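Local coordinates for tryparedoxin (PDB 3S9F), which probably passes reducing equivalents to disulfides of partner proteins through a thioredoxin-type pair of cysteines, as a member of the parasite's detoxification pathway, at residues A31-K36 against T40-S45; A99-A102 against L107-P110. All blocks are in the same frame, centred on the assembly; numbering follows the deposited sequence. Where two conformers were deposited one is given.

Contact 1 of 2, residues A31-K36 against T40-S45; sequences ALKLRK and TADMDS
L34 O takes the amide of A41: the A41 N to L34 O distance is 2.6 Å, with 166° at the hydrogen. The same carbonyl oxygen also receives a CA-H...O contact from T40, whose CA lies 3.1 Å from L34 O. The return bond, from L34 N to A41 O at 3.1 Å, is more bent, with 137° at the hydrogen. L34 and A41 are therefore the hydrogen-bonded pair of a short antiparallel hairpin, strands 34-36 and 39-41, at one border of the chain's thioredoxin-fold sheet. R35 and T40 form the neighbouring non-hydrogen-bonded pair, and their side chains leave by the face away from L34 and A41. R35 reaches across to helix 94-101, where its NH2 bonds N98 OD1, while its NE returns to Q37 O in the turn.

Beyond the paired residues, K33 and D42 run side by side in the same direction. A bend at chi2 (-44°) swings the lysine chain over toward the aspartate, and a salt bridge of 3.0 Å joins K33 NZ to D42 OD1, with the nitrogen close to the extension of the carboxylate's C-O bond. K33 NZ has a second, weak bond to E30 O.

On the L34 side, M43 crosses the leucine at about a right angle. Its doubly bent chain brings the terminal methyl in, leaving M43 CE 3.7 Å from L34 CG and 3.6 Å from L32 O, a buried carbonyl oxygen with no polar partner in the model. L28 of the second subunit packs on both L32 and M43.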
# COMPACT_ATOMS: atom_id res chain seq x y z
N ALA A 31 -2.12 -1.97 5.16
CA ALA A 31 -0.98 -1.63 6.03
C ALA A 31 -0.57 -0.16 5.92
O ALA A 31 0.22 0.33 6.71
CB ALA A 31 0.22 -2.53 5.73
N LEU A 32 -1.07 0.54 4.91
CA LEU A 32 -0.82 1.97 4.78
C LEU A 32 -1.77 2.70 5.72
O LEU A 32 -2.97 2.45 5.74
CB LEU A 32 -1.07 2.44 3.34
CG LEU A 32 -0.79 3.91 3.01
CD1 LEU A 32 0.70 4.10 2.83
CD2 LEU A 32 -1.53 4.29 1.74
N LYS A 33 -1.23 3.61 6.52
CA LYS A 33 -2.10 4.42 7.34
C LYS A 33 -2.32 5.73 6.58
O LYS A 33 -1.37 6.34 6.11
CB LYS A 33 -1.51 4.61 8.74
CG LYS A 33 -1.24 3.31 9.52
CD LYS A 33 -2.39 2.30 9.42
CE LYS A 33 -2.00 0.95 10.04
NZ LYS A 33 -2.93 -0.16 9.63
N LEU A 34 -3.58 6.10 6.37
CA LEU A 34 -3.90 7.38 5.76
C LEU A 34 -3.91 8.48 6.81
O LEU A 34 -4.26 8.24 7.98
CB LEU A 34 -5.25 7.32 5.04
CG LEU A 34 -5.37 6.40 3.82
CD1 LEU A 34 -6.82 6.34 3.35
CD2 LEU A 34 -4.39 6.82 2.69
N ARG A 35 -3.51 9.68 6.42
CA ARG A 35 -3.59 10.84 7.27
C ARG A 35 -5.06 11.30 7.42
O ARG A 35 -5.81 11.32 6.44
CB ARG A 35 -2.73 11.92 6.63
CG ARG A 35 -2.68 13.20 7.31
CD ARG A 35 -1.40 13.41 8.06
NE ARG A 35 -1.54 14.71 8.67
CZ ARG A 35 -0.75 15.75 8.48
NH1 ARG A 35 -1.06 16.89 9.09
NH2 ARG A 35 0.34 15.66 7.73
N LYS A 36 -5.44 11.71 8.63
CA LYS A 36 -6.71 12.37 8.87
C LYS A 36 -6.41 13.53 9.78
O LYS A 36 -6.36 13.37 10.98
CB LYS A 36 -7.72 11.45 9.53
CG LYS A 36 -9.02 12.14 9.74
CD LYS A 36 -10.02 11.23 10.36
CE LYS A 36 -11.30 11.96 10.59
NZ LYS A 36 -12.19 11.12 11.36
N THR A 40 -3.67 9.67 12.09
CA THR A 40 -3.56 8.74 10.99
C THR A 40 -4.66 7.70 11.24
O THR A 40 -4.94 7.37 12.39
CB THR A 40 -2.13 8.17 10.95
OG1 THR A 40 -1.19 9.25 10.83
CG2 THR A 40 -1.94 7.25 9.78
N ALA A 41 -5.30 7.24 10.18
CA ALA A 41 -6.44 6.34 10.30
C ALA A 41 -6.31 5.06 9.46
O ALA A 41 -5.46 4.98 8.57
CB ALA A 41 -7.73 7.06 9.97
N ASP A 42 -7.15 4.08 9.76
CA ASP A 42 -7.24 2.83 9.01
C ASP A 42 -8.17 2.98 7.81
O ASP A 42 -8.64 4.08 7.54
CB ASP A 42 -7.72 1.70 9.93
CG ASP A 42 -6.66 1.26 10.92
OD1 ASP A 42 -5.51 1.01 10.50
OD2 ASP A 42 -6.98 1.16 12.13
N MET A 43 -8.45 1.88 7.12
CA MET A 43 -9.12 1.93 5.82
C MET A 43 -10.55 1.39 5.81
O MET A 43 -11.25 1.49 4.79
CB MET A 43 -8.28 1.19 4.79
CG MET A 43 -8.40 1.74 3.39
SD MET A 43 -6.85 1.64 2.51
CE MET A 43 -5.81 2.72 3.49
N ASP A 44 -10.98 0.79 6.92
CA ASP A 44 -12.32 0.24 7.02
C ASP A 44 -13.35 1.35 6.84
O ASP A 44 -14.42 1.15 6.26
CB ASP A 44 -12.52 -0.45 8.37
CG ASP A 44 -11.39 -0.17 9.34
OD1 ASP A 44 -10.33 -0.82 9.22
OD2 ASP A 44 -11.56 0.70 10.22
N SER A 45 -13.01 2.53 7.34
CA SER A 45 -13.86 3.71 7.23
C SER A 45 -14.28 4.02 5.79
O SER A 45 -15.24 4.75 5.57
CB SER A 45 -13.16 4.93 7.86
OG SER A 45 -11.77 4.95 7.54

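Contact 2 of 2, residues A99-A102 against L107-P110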
# COMPACT_ATOMS: atom_id res chain seq x y z
N ALA A 99 0.80 22.87 4.87
CA ALA A 99 0.07 24.17 4.81
C ALA A 99 -1.22 24.01 4.00
O ALA A 99 -2.28 24.55 4.34
CB ALA A 99 0.94 25.26 4.20
N TYR A 100 -1.09 23.29 2.89
CA TYR A 100 -2.20 23.04 1.96
C TYR A 100 -3.20 22.03 2.49
O TYR A 100 -4.41 22.26 2.44
CB TYR A 100 -1.64 22.62 0.59
CG TYR A 100 -2.65 22.55 -0.56
CD1 TYR A 100 -3.68 23.48 -0.69
CD2 TYR A 100 -2.51 21.57 -1.53
CE1 TYR A 100 -4.60 23.39 -1.77
CE2 TYR A 100 -3.40 21.49 -2.62
CZ TYR A 100 -4.42 22.40 -2.73
OH TYR A 100 -5.27 22.32 -3.79
N TYR A 101 -2.71 20.91 3.02
CA TYR A 101 -3.61 19.89 3.54
C TYR A 101 -4.39 20.41 4.75
O TYR A 101 -5.53 20.01 4.99
CB TYR A 101 -2.84 18.62 3.92
CG TYR A 101 -3.73 17.56 4.56
CD1 TYR A 101 -4.84 17.03 3.88
CD2 TYR A 101 -3.44 17.09 5.84
CE1 TYR A 101 -5.64 16.05 4.48
CE2 TYR A 101 -4.24 16.12 6.45
CZ TYR A 101 -5.34 15.61 5.76
OH TYR A 101 -6.13 14.67 6.36
N ALA A 102 -3.79 21.35 5.48
CA ALA A 102 -4.47 21.98 6.62
C ALA A 102 -5.80 22.65 6.25
O ALA A 102 -6.68 22.81 7.10
CB ALA A 102 -3.54 23.01 7.29
N LEU A 107 -9.08 13.24 3.92
CA LEU A 107 -7.92 12.40 4.19
C LEU A 107 -6.73 12.68 3.27
O LEU A 107 -6.89 13.32 2.28
CB LEU A 107 -8.28 10.93 4.01
CG LEU A 107 -9.51 10.39 4.75
CD1 LEU A 107 -9.75 8.93 4.51
CD2 LEU A 107 -9.34 10.66 6.19
N SER A 108 -5.56 12.15 3.61
CA SER A 108 -4.43 12.27 2.67
C SER A 108 -3.56 11.03 2.69
O SER A 108 -3.38 10.38 3.70
CB SER A 108 -3.55 13.51 2.99
OG SER A 108 -2.51 13.69 2.03
N ILE A 109 -3.00 10.70 1.54
CA ILE A 109 -1.83 9.85 1.52
C ILE A 109 -0.71 10.64 2.22
O ILE A 109 -0.53 11.83 1.95
CB ILE A 109 -1.45 9.54 0.05
CG1 ILE A 109 -2.57 8.70 -0.60
CG2 ILE A 109 -0.08 8.85 -0.03
CD1 ILE A 109 -2.51 8.69 -2.16
N PRO A 110 0.02 10.00 3.15
CA PRO A 110 1.04 10.74 3.87
C PRO A 110 2.11 11.29 2.93
O PRO A 110 2.39 10.69 1.87
CB PRO A 110 1.65 9.70 4.81
CG PRO A 110 0.54 8.71 5.03
CD PRO A 110 -0.17 8.64 3.69
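S108 CB sits over one face of the Y101 ring, 3.9 Å from its centroid and 21° off the normal, a CH-pi contact displaced toward the rim. The closest ring atom is Y101 CE1, 3.6 Å from S108 CB. Farther along the ring, the phenol oxygen slides past the strand backbone, with Y101 OH 3.6 Å from L107 CA. The ring reaches the strand because its CG stands anti to the backbone N (chi1 176°), carrying it across from helix 94-101.

Two bonds outside the segments fix the far end of the tyrosine: its OH pairs with W106 O, just ahead of the strand, and with Q37 N in the hairpin turn. On the serine, the hydroxyl is turned forward along its own chain, where S108 OG donates to I109 O at 2.7 Å from well above the carbonyl plane.

Helix 94-101 is the connection of a beta-alpha-beta unit that runs from strand 83-89 to strand 107-108. Y101 and S108 both touch L87 of the first of these strands, and R35 of strand 34-36 meets them from the other neighbour, so the tyrosine packs the helix against three adjacent strands of the sheet.

Overall arrangement
Both contacts reach the same sheet and meet where strands 34-36 and 107-108 lie side by side: R35 N is 2.8 Å from S108 O, a probable hydrogen bond, and Y101 OH packs against K36 CA. Contact 1 is partly buried, lies at the sheet's border and also touches the second subunit; it combines backbone pairing, a salt bridge toward the surface and apolar packing of M43 on L34. Contact 2 is buried and much smaller, and it joins a helix to the sheet through an aromatic face and a CH group. Along the chain, contact 1 closes before contact 2 opens, and the R35 side chain touches both Y101 and S108.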